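Pleckstrin homology domain-containing family A member 8 (Homo sapiens, PDB 5KDI) binds simple glycosphingolipids in a GLTP-fold domain and probably transfers them between membranes. Local coordinates at residues V35-A47 and A148-L162. The protein carries 2 engineered substitutions. Residues are numbered along the deposited sequence; the frame is centred on the assembly and turned at random.
Sequences VPVLDKLGPTVFA and ALRAAPSYEDFVAAL. With 6S8 ((~{Z})-~{N}-[(~{E},2~{S},3~{R})-1-[(2~{R},3~{R},4~{S},5~{R},6~{R})-6-(hydroxymethyl)-3,4,5-tris(oxidanyl)oxan-2-yl]oxy-3-oxidanyl-octadec-4-en-2-yl]octadec-9-enamide), chain C.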
loop_
_atom_site.group_PDB
_atom_site.type_symbol
_atom_site.label_atom_id
_atom_site.label_comp_id
_atom_site.label_asym_id
_atom_site.label_seq_id
_atom_site.Cartn_x
_atom_site.Cartn_y
_atom_site.Cartn_z
ATOM N N VAL A 35 -5.671 6.098 3.201
ATOM C CA VAL A 35 -6.154 6.323 4.600
ATOM C C VAL A 35 -7.556 6.962 4.661
ATOM O O VAL A 35 -8.455 6.429 5.362
ATOM C CB VAL A 35 -5.051 7.029 5.451
ATOM C CG1 VAL A 35 -5.557 7.562 6.788
ATOM C CG2 VAL A 35 -3.877 6.089 5.656
ATOM N N PRO A 36 -7.794 8.025 3.882
ATOM C CA PRO A 36 -9.136 8.619 3.901
ATOM C C PRO A 36 -10.236 7.708 3.352
ATOM O O PRO A 36 -11.390 7.827 3.767
ATOM C CB PRO A 36 -8.983 9.856 3.005
ATOM C CG PRO A 36 -7.547 10.225 3.140
ATOM C CD PRO A 36 -6.814 8.945 3.249
ATOM N N VAL A 37 -9.859 6.809 2.447
ATOM C CA VAL A 37 -10.817 5.826 1.964
ATOM C C VAL A 37 -11.170 4.870 3.080
ATOM O O VAL A 37 -12.346 4.560 3.264
ATOM C CB VAL A 37 -10.352 5.081 0.697
ATOM C CG1 VAL A 37 -11.438 4.132 0.199
ATOM C CG2 VAL A 37 -9.963 6.086 -0.393
ATOM N N LEU A 38 -10.160 4.413 3.830
ATOM C CA LEU A 38 -10.419 3.497 4.994
ATOM C C LEU A 38 -11.354 4.202 5.982
ATOM O O LEU A 38 -12.290 3.587 6.533
ATOM C CB LEU A 38 -9.117 3.141 5.702
ATOM C CG LEU A 38 -8.181 2.174 4.967
ATOM C CD1 LEU A 38 -6.719 2.127 5.539
ATOM C CD2 LEU A 38 -8.822 0.780 4.923
ATOM N N ASP A 39 -11.123 5.485 6.211
ATOM C CA ASP A 39 -11.988 6.264 7.107
ATOM C C ASP A 39 -13.419 6.433 6.637
ATOM O O ASP A 39 -14.361 6.443 7.457
ATOM C CB ASP A 39 -11.338 7.628 7.443
ATOM C CG ASP A 39 -10.180 7.511 8.453
ATOM O OD1 ASP A 39 -10.146 6.502 9.226
ATOM O OD2 ASP A 39 -9.338 8.473 8.486
ATOM N N LYS A 40 -13.607 6.501 5.311
ATOM C CA LYS A 40 -14.948 6.567 4.733
ATOM C C LYS A 40 -15.648 5.176 4.947
ATOM O O LYS A 40 -16.832 5.110 5.200
ATOM C CB LYS A 40 -14.907 6.853 3.231
ATOM C CG LYS A 40 -14.533 8.233 2.745
ATOM C CD LYS A 40 -14.695 8.317 1.217
ATOM C CE LYS A 40 -13.940 9.465 0.565
ATOM N NZ LYS A 40 -14.373 10.805 1.022
ATOM N N LEU A 41 -14.905 4.098 4.794
ATOM C CA LEU A 41 -15.482 2.747 4.842
ATOM C C LEU A 41 -15.645 2.133 6.230
ATOM O O LEU A 41 -16.511 1.251 6.415
ATOM C CB LEU A 41 -14.639 1.795 3.971
ATOM C CG LEU A 41 -14.572 2.140 2.471
ATOM C CD1 LEU A 41 -13.600 1.279 1.735
ATOM C CD2 LEU A 41 -15.968 2.050 1.916
ATOM N N GLY A 42 -14.857 2.589 7.187
ATOM C CA GLY A 42 -14.949 1.991 8.492
ATOM C C GLY A 42 -14.001 2.596 9.483
ATOM O O GLY A 42 -12.946 2.082 9.769
ATOM N N PRO A 43 -14.405 3.735 10.020
ATOM C CA PRO A 43 -13.432 4.478 10.828
ATOM C C PRO A 43 -12.957 3.719 12.086
ATOM O O PRO A 43 -11.804 3.916 12.523
ATOM C CB PRO A 43 -14.175 5.779 11.178
ATOM C CG PRO A 43 -15.552 5.621 10.629
ATOM C CD PRO A 43 -15.694 4.410 9.814
ATOM N N THR A 44 -13.838 2.885 12.666
ATOM C CA THR A 44 -13.451 2.065 13.830
ATOM C C THR A 44 -12.907 0.719 13.387
ATOM O O THR A 44 -11.807 0.258 13.814
ATOM C CB THR A 44 -14.599 1.925 14.853
ATOM O OG1 THR A 44 -14.926 3.241 15.368
ATOM C CG2 THR A 44 -14.153 0.956 16.029
ATOM N N VAL A 45 -13.676 0.071 12.529
ATOM C CA VAL A 45 -13.408 -1.337 12.180
ATOM C C VAL A 45 -12.096 -1.476 11.418
ATOM O O VAL A 45 -11.450 -2.470 11.554
ATOM C CB VAL A 45 -14.649 -2.002 11.489
ATOM C CG1 VAL A 45 -15.949 -1.970 12.322
ATOM C CG2 VAL A 45 -14.965 -1.414 10.094
ATOM N N PHE A 46 -11.713 -0.467 10.643
ATOM C CA PHE A 46 -10.445 -0.499 9.946
ATOM C C PHE A 46 -9.359 0.343 10.574
ATOM O O PHE A 46 -8.299 0.520 9.957
ATOM C CB PHE A 46 -10.659 -0.094 8.491
ATOM C CG PHE A 46 -11.705 -0.927 7.815
ATOM C CD1 PHE A 46 -11.809 -2.305 8.063
ATOM C CD2 PHE A 46 -12.632 -0.356 6.985
ATOM C CE1 PHE A 46 -12.798 -3.071 7.437
ATOM C CE2 PHE A 46 -13.655 -1.116 6.390
ATOM C CZ PHE A 46 -13.712 -2.481 6.601
ATOM N N ALA A 47 -9.559 0.767 11.813
ATOM C CA ALA A 47 -8.563 1.585 12.508
ATOM C C ALA A 47 -7.195 0.830 12.595
ATOM O O ALA A 47 -6.146 1.458 12.483
ATOM C CB ALA A 47 -9.037 1.918 13.949
ATOM N N ALA A 148 -12.217 -7.906 10.324
ATOM C CA ALA A 148 -12.241 -6.845 9.362
ATOM C C ALA A 148 -13.077 -7.293 8.142
ATOM O O ALA A 148 -13.896 -6.536 7.632
ATOM C CB ALA A 148 -10.812 -6.462 8.922
ATOM N N LEU A 149 -12.848 -8.541 7.721
ATOM C CA LEU A 149 -13.481 -9.105 6.538
ATOM C C LEU A 149 -15.005 -9.145 6.704
ATOM O O LEU A 149 -15.769 -8.842 5.760
ATOM C CB LEU A 149 -12.842 -10.500 6.228
ATOM C CG LEU A 149 -13.401 -11.297 5.069
ATOM C CD1 LEU A 149 -13.027 -10.557 3.807
ATOM C CD2 LEU A 149 -12.863 -12.739 5.081
ATOM N N ARG A 150 -15.460 -9.510 7.904
ATOM C CA ARG A 150 -16.906 -9.528 8.171
ATOM C C ARG A 150 -17.563 -8.178 8.012
ATOM O O ARG A 150 -18.772 -8.104 7.746
ATOM C CB ARG A 150 -17.183 -10.143 9.562
ATOM C CG ARG A 150 -16.897 -11.624 9.629
ATOM C CD ARG A 150 -16.938 -12.147 11.051
ATOM N NE ARG A 150 -16.437 -13.512 11.079
ATOM C CZ ARG A 150 -15.369 -13.916 11.756
ATOM N NH1 ARG A 150 -14.675 -13.064 12.504
ATOM N NH2 ARG A 150 -15.012 -15.183 11.687
ATOM N N ALA A 151 -16.783 -7.130 8.216
ATOM C CA ALA A 151 -17.254 -5.710 8.144
ATOM C C ALA A 151 -16.972 -5.086 6.764
ATOM O O ALA A 151 -17.125 -3.890 6.586
ATOM C CB ALA A 151 -16.591 -4.830 9.236
ATOM N N ALA A 152 -16.565 -5.898 5.806
ATOM C CA ALA A 152 -16.279 -5.415 4.458
ATOM C C ALA A 152 -17.477 -4.685 3.876
ATOM O O ALA A 152 -18.655 -5.112 4.051
ATOM C CB ALA A 152 -15.858 -6.550 3.545
ATOM N N PRO A 153 -17.209 -3.608 3.108
ATOM C CA PRO A 153 -18.320 -2.918 2.482
ATOM C C PRO A 153 -18.993 -3.684 1.325
ATOM O O PRO A 153 -18.377 -4.565 0.751
ATOM C CB PRO A 153 -17.661 -1.658 1.929
ATOM C CG PRO A 153 -16.255 -2.073 1.607
ATOM C CD PRO A 153 -15.924 -2.998 2.777
ATOM N N SER A 154 -20.276 -3.387 1.057
ATOM C CA SER A 154 -20.875 -3.780 -0.211
ATOM C C SER A 154 -20.059 -3.223 -1.367
ATOM O O SER A 154 -19.324 -2.250 -1.225
ATOM C CB SER A 154 -22.304 -3.280 -0.365
ATOM O OG SER A 154 -22.412 -1.859 -0.257
ATOM N N TYR A 155 -20.170 -3.861 -2.513
ATOM C CA TYR A 155 -19.564 -3.325 -3.728
ATOM C C TYR A 155 -19.977 -1.837 -3.953
ATOM O O TYR A 155 -19.137 -0.984 -4.205
ATOM C CB TYR A 155 -19.877 -4.174 -4.962
ATOM C CG TYR A 155 -19.190 -3.670 -6.206
ATOM C CD1 TYR A 155 -17.889 -4.006 -6.467
ATOM C CD2 TYR A 155 -19.835 -2.794 -7.100
ATOM C CE1 TYR A 155 -17.259 -3.560 -7.611
ATOM C CE2 TYR A 155 -19.188 -2.293 -8.228
ATOM C CZ TYR A 155 -17.907 -2.689 -8.476
ATOM O OH TYR A 155 -17.247 -2.208 -9.587
ATOM N N GLU A 156 -21.273 -1.530 -3.862
ATOM C CA GLU A 156 -21.737 -0.162 -4.047
ATOM C C GLU A 156 -21.115 0.863 -3.074
ATOM O O GLU A 156 -20.786 1.954 -3.470
ATOM C CB GLU A 156 -23.248 -0.099 -3.970
ATOM C CG GLU A 156 -23.771 1.286 -4.275
ATOM C CD GLU A 156 -25.275 1.340 -4.493
ATOM O OE1 GLU A 156 -25.941 0.269 -4.531
ATOM O OE2 GLU A 156 -25.788 2.474 -4.638
ATOM N N ASP A 157 -21.001 0.511 -1.802
ATOM C CA ASP A 157 -20.391 1.393 -0.818
ATOM C C ASP A 157 -18.919 1.533 -1.096
ATOM O O ASP A 157 -18.340 2.633 -0.866
ATOM C CB ASP A 157 -20.623 0.900 0.640
ATOM C CG ASP A 157 -22.036 1.196 1.145
ATOM O OD1 ASP A 157 -22.852 1.813 0.405
ATOM O OD2 ASP A 157 -22.340 0.788 2.286
ATOM N N PHE A 158 -18.282 0.432 -1.542
ATOM C CA PHE A 158 -16.888 0.481 -1.889
ATOM C C PHE A 158 -16.629 1.467 -3.051
ATOM O O PHE A 158 -15.855 2.387 -2.929
ATOM C CB PHE A 158 -16.377 -0.912 -2.262
ATOM C CG PHE A 158 -14.950 -0.921 -2.693
ATOM C CD1 PHE A 158 -13.928 -0.691 -1.779
ATOM C CD2 PHE A 158 -14.621 -1.207 -4.006
ATOM C CE1 PHE A 158 -12.591 -0.694 -2.168
ATOM C CE2 PHE A 158 -13.279 -1.251 -4.401
ATOM C CZ PHE A 158 -12.272 -0.962 -3.499
ATOM N N VAL A 159 -17.320 1.302 -4.164
ATOM C CA VAL A 159 -17.076 2.205 -5.266
ATOM C C VAL A 159 -17.515 3.640 -4.924
ATOM O O VAL A 159 -16.904 4.617 -5.419
ATOM C CB VAL A 159 -17.684 1.708 -6.577
ATOM C CG1 VAL A 159 -16.999 0.420 -7.017
ATOM C CG2 VAL A 159 -19.197 1.541 -6.451
ATOM N N ALA A 160 -18.578 3.806 -4.133
ATOM C CA ALA A 160 -18.989 5.156 -3.713
ATOM C C ALA A 160 -17.817 5.897 -2.966
ATOM O O ALA A 160 -17.718 7.119 -3.019
ATOM C CB ALA A 160 -20.220 5.076 -2.813
ATOM N N ALA A 161 -16.985 5.153 -2.228
ATOM C CA ALA A 161 -15.834 5.716 -1.534
ATOM C C ALA A 161 -14.676 6.091 -2.474
ATOM O O ALA A 161 -13.704 6.696 -2.037
ATOM C CB ALA A 161 -15.316 4.785 -0.427
ATOM N N LEU A 162 -14.789 5.707 -3.742
ATOM C CA LEU A 162 -13.742 5.956 -4.738
ATOM C C LEU A 162 -14.119 7.015 -5.784
ATOM O O LEU A 162 -13.353 7.237 -6.748
ATOM C CB LEU A 162 -13.383 4.676 -5.446
ATOM C CG LEU A 162 -12.947 3.551 -4.489
ATOM C CD1 LEU A 162 -12.905 2.257 -5.240
ATOM C CD2 LEU A 162 -11.645 3.924 -3.813
HETATM C C1 6S8 C . 2.535 -6.014 11.778
HETATM C C2 6S8 C . 1.156 -6.166 11.175
HETATM N N2 6S8 C . 1.064 -5.313 9.999
HETATM C C3 6S8 C . 0.082 -5.748 12.220
HETATM O O3 6S8 C . 0.285 -6.582 13.381
HETATM C C4 6S8 C . -1.276 -5.935 11.653
HETATM C C5 6S8 C . -2.112 -4.902 11.521
HETATM C C6 6S8 C . -3.514 -4.962 10.979
HETATM C C7 6S8 C . -4.011 -6.280 10.441
HETATM C C8 6S8 C . -5.507 -6.137 10.491
HETATM C C9 6S8 C . -6.066 -6.972 9.398
HETATM C C10 6S8 C . -5.921 -6.231 8.096
HETATM C C11 6S8 C . -7.303 -5.903 7.500
HETATM C C12 6S8 C . -7.162 -5.764 5.994
HETATM C C13 6S8 C . -7.745 -4.497 5.386
HETATM C C14 6S8 C . -9.257 -4.473 5.233
HETATM C C15 6S8 C . -9.685 -3.688 3.984
HETATM C C16 6S8 C . -10.777 -2.644 4.137
HETATM C C17 6S8 C . -12.025 -2.729 3.244
HETATM C C18 6S8 C . -11.819 -2.501 1.754
HETATM C C1A 6S8 C . 4.186 -4.290 12.079
HETATM O O1A 6S8 C . 2.826 -4.664 12.138
HETATM C C2A 6S8 C . 4.293 -2.800 11.904
HETATM O O2A 6S8 C . 3.669 -2.448 10.654
HETATM C C3A 6S8 C . 5.736 -2.317 12.028
HETATM O O3A 6S8 C . 5.759 -0.907 12.010
HETATM C C4A 6S8 C . 6.346 -2.864 13.304
HETATM O O4A 6S8 C . 5.850 -2.172 14.447
HETATM O O5A 6S8 C . 6.313 -6.306 14.815
HETATM C C5M 6S8 C . 6.145 -4.366 13.379
HETATM C C6A 6S8 C . 6.711 -4.928 14.657
HETATM O O6A 6S8 C . 4.745 -4.653 13.323
HETATM C CAA 6S8 C . 0.730 -5.768 8.801
HETATM O OAA 6S8 C . 0.558 -6.952 8.520
HETATM C CAB 6S8 C . 0.636 -4.703 7.751
HETATM C CAC 6S8 C . -0.857 -4.321 7.975
HETATM C CAD 6S8 C . -1.566 -4.376 6.692
HETATM C CAE 6S8 C . -2.043 -2.976 6.428
HETATM C CAF 6S8 C . -2.770 -3.048 5.093
HETATM C CAG 6S8 C . -2.306 -1.913 4.161
HETATM C CAH 6S8 C . -3.482 -1.349 3.355
HETATM C CAI 6S8 C . -3.907 -2.420 2.393
HETATM C CAJ 6S8 C . -5.179 -2.676 2.078
HETATM C CAK 6S8 C . -6.363 -1.922 2.594
HETATM C CAL 6S8 C . -7.387 -2.242 1.498
HETATM C CAM 6S8 C . -8.533 -1.256 1.401
HETATM C CAN 6S8 C . -8.015 0.127 1.135
HETATM C CAO 6S8 C . -9.051 0.921 0.375
HETATM C CAP 6S8 C . -8.855 0.855 -1.114
HETATM C CAQ 6S8 C . -8.855 2.216 -1.732
HETATM C CAR 6S8 C . -7.894 2.186 -2.852
HETATM O O HOH W 1 -17.137 -1.218 5.302
#
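Leu41 makes the largest share of the apolar contact, reaching from helix 35-41 to Ala161, Pro153 and Phe158 with both methyls. Leu41 CD2 lies 3.7 Å from Ala161 CB and also meets the ring of Pro153. Leu41 CD1 lies 4.0 Å from Phe158 CD1, at the ring edge. One turn earlier, Val37 CG1 is 4.0 Å from Leu162 CD2. With CG1 set anti to the backbone N (chi1 -176°), this methyl meets Ala161, Leu162 and the lipid. The aliphatic part of Lys40 runs past Ala161, with Lys40 CD 3.9 Å from Ala161 CB.

The Phe46 ring packs between lipid and protein. Lipid atom C16 lies over the centre of one face, and Val45 CG2 covers the opposite face. Ala148 O sits at the ring edge, in its plane, 3.6 Å from Phe46 CE1. Val45 CG2 also packs on Ala151 CB.

No direct hydrogen bond joins the segments. One water bridges them instead, donating to Leu41 O at 2.8 Å and to Ala151 O. Within 148-162, Ser154 OG caps helix 155-160 by accepting from Asp157 N, with an N-H...O angle of 158°.

Both lipid chains end here. C17 of one passes Phe46 and Pro153; CAQ of the other rests against Val37 CG1 (3.8 Å) and Leu162 CD2. Outside the segments, Phe3 packs on Val37 and Phe4 on Leu162. The sugar-amide end is held elsewhere, by Asp52, Asn56, Lys59 and His137. The contact therefore forms part of the pocket end that receives the tail tips, away from the sugar. Its almost wholly apolar lining suits hydrocarbon tails and offers them shape rather than directed bonds.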